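Local coordinates for protein carbonic anhydrase (Sordaria macrospora, PDB 4O1K) that catalyses the reversible hydration of carbon dioxide to bicarbonate and a proton, as a zinc-dependent, tetrameric beta-class carbonic anhydrase, at residues Q47-L52 / K100-K105. Numbering follows the deposited sequence.
Sequences QNPEYL and KHLKVK
Pro49 and Leu102 meet as apolar side chains at about a right angle, CG of the proline ring lying 3.7 Å from CD1 of the leucine. Leucine suits the place because it is apolar and long enough to meet both this ring and Phe75 of strand 74-79. With CG of Leu102 opposite its own carbonyl carbon (chi1 -68°), its other methyl, CD2, makes plain van der Waals contact with OD1 of Asn48 at 3.6 Å. Compact, branched Val104 sets both methyls against the chain around Tyr51 and Leu52. Its CG2 lies 3.3 Å from the backbone C of Tyr51, and CG1 of Val104 packs on CB of Leu52 at 4.0 Å.

Among the polar contacts, one direct backbone hydrogen bond joins the segments: Lys105 N donates to Glu50 O over 2.7 Å, noticeably bent at 140° and coming from above the carbonyl plane. The Glu50 and Lys105 side chains cross with OE2 of Glu50 against the aliphatic CE of Lys105 (3.8 Å); NZ of Lys105 stays 5.2 Å from that oxygen, so any attraction is probably modest. Lys103, with positive phi (58°) just beyond the helix, swings its side chain back so that NZ donates to Lys100 O at 2.8 Å.

The turn after helix 89-100 thus packs against the start of strand 51-56 and leads into its parallel neighbour, strand 106-112, whose His106 continues the backbone pairing with Glu50 and Leu52. It completes a beta-alpha-beta crossover, in which helix 89-100 links strand 74-79 to strand 106-112 past the intervening strand 51-56, in the parallel part of the mixed sheet of the beta-carbonic anhydrase fold.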
# COMPACT_ATOMS: atom_id res chain seq x y z
N GLN A 47 14.45 -23.80 14.27
CA GLN A 47 15.05 -22.72 15.05
C GLN A 47 14.81 -21.43 14.27
O GLN A 47 14.90 -21.43 13.04
CB GLN A 47 16.54 -22.96 15.25
CG GLN A 47 16.84 -24.11 16.22
CD GLN A 47 16.13 -23.93 17.56
OE1 GLN A 47 16.30 -22.92 18.24
NE2 GLN A 47 15.32 -24.92 17.94
N ASN A 48 14.47 -20.35 14.97
CA ASN A 48 14.14 -19.10 14.30
C ASN A 48 15.32 -18.62 13.47
O ASN A 48 16.46 -18.86 13.84
CB ASN A 48 13.75 -18.02 15.32
CG ASN A 48 12.35 -18.21 15.87
OD1 ASN A 48 11.53 -18.96 15.31
ND2 ASN A 48 12.04 -17.51 16.97
N PRO A 49 15.04 -17.93 12.36
CA PRO A 49 16.15 -17.32 11.60
C PRO A 49 16.89 -16.30 12.44
O PRO A 49 16.29 -15.62 13.28
CB PRO A 49 15.42 -16.61 10.46
CG PRO A 49 14.05 -16.34 11.00
CD PRO A 49 13.73 -17.58 11.78
N GLU A 50 18.20 -16.20 12.22
CA GLU A 50 19.02 -15.19 12.86
C GLU A 50 19.01 -13.91 12.03
O GLU A 50 19.35 -12.84 12.55
CB GLU A 50 20.46 -15.68 12.98
CG GLU A 50 20.62 -16.90 13.87
CD GLU A 50 21.08 -16.53 15.27
OE1 GLU A 50 22.26 -16.12 15.42
OE2 GLU A 50 20.27 -16.64 16.21
N TYR A 51 18.64 -14.03 10.76
CA TYR A 51 18.68 -12.90 9.80
C TYR A 51 17.34 -12.63 9.17
O TYR A 51 16.63 -13.58 8.82
CB TYR A 51 19.60 -13.25 8.63
CG TYR A 51 21.08 -13.24 8.93
CD1 TYR A 51 21.86 -12.13 8.59
CD2 TYR A 51 21.71 -14.33 9.51
CE1 TYR A 51 23.21 -12.11 8.85
CE2 TYR A 51 23.06 -14.32 9.76
CZ TYR A 51 23.80 -13.21 9.43
OH TYR A 51 25.15 -13.19 9.69
N LEU A 52 17.04 -11.34 8.99
CA LEU A 52 16.08 -10.87 7.99
C LEU A 52 16.89 -10.33 6.80
O LEU A 52 17.76 -9.49 6.97
CB LEU A 52 15.21 -9.74 8.55
CG LEU A 52 14.38 -8.97 7.52
CD1 LEU A 52 13.40 -9.90 6.77
CD2 LEU A 52 13.61 -7.81 8.15
N LYS A 100 10.13 -8.41 16.02
CA LYS A 100 9.36 -8.58 17.25
C LYS A 100 9.02 -10.03 17.58
O LYS A 100 9.04 -10.42 18.75
CB LYS A 100 8.10 -7.71 17.22
CG LYS A 100 8.31 -6.39 17.95
CD LYS A 100 7.29 -5.33 17.56
CE LYS A 100 7.27 -4.19 18.58
NZ LYS A 100 5.89 -3.65 18.78
N HIS A 101 8.71 -10.82 16.56
CA HIS A 101 8.23 -12.18 16.80
C HIS A 101 9.27 -13.25 16.49
O HIS A 101 9.31 -14.29 17.16
CB HIS A 101 6.92 -12.40 16.04
CG HIS A 101 5.85 -11.42 16.42
ND1 HIS A 101 5.23 -11.43 17.65
CD2 HIS A 101 5.30 -10.38 15.73
CE1 HIS A 101 4.34 -10.45 17.70
NE2 HIS A 101 4.37 -9.80 16.55
N LEU A 102 10.13 -13.02 15.50
CA LEU A 102 11.22 -13.97 15.24
C LEU A 102 12.51 -13.64 16.01
O LEU A 102 13.37 -14.50 16.17
CB LEU A 102 11.51 -14.10 13.73
CG LEU A 102 10.41 -14.77 12.90
CD1 LEU A 102 10.72 -14.73 11.40
CD2 LEU A 102 10.21 -16.19 13.35
N LYS A 103 12.63 -12.39 16.47
CA LYS A 103 13.80 -11.95 17.25
C LYS A 103 15.10 -12.17 16.47
O LYS A 103 16.10 -12.68 16.98
CB LYS A 103 13.86 -12.67 18.60
CG LYS A 103 12.55 -12.62 19.39
CD LYS A 103 12.39 -11.31 20.12
CE LYS A 103 11.21 -11.35 21.09
NZ LYS A 103 10.50 -10.02 21.16
N VAL A 104 15.04 -11.77 15.21
CA VAL A 104 16.15 -11.77 14.30
C VAL A 104 17.31 -10.94 14.91
O VAL A 104 17.06 -9.95 15.58
CB VAL A 104 15.58 -11.25 12.95
CG1 VAL A 104 16.28 -10.02 12.43
CG2 VAL A 104 15.46 -12.39 11.93
N LYS A 105 18.56 -11.40 14.75
CA LYS A 105 19.70 -10.67 15.31
C LYS A 105 20.31 -9.69 14.31
O LYS A 105 21.03 -8.75 14.71
CB LYS A 105 20.79 -11.66 15.75
CG LYS A 105 20.72 -12.07 17.22
CD LYS A 105 19.64 -13.06 17.51
CE LYS A 105 20.04 -13.88 18.74
NZ LYS A 105 20.37 -12.99 19.89
O HOH W 1 16.22 -15.39 15.79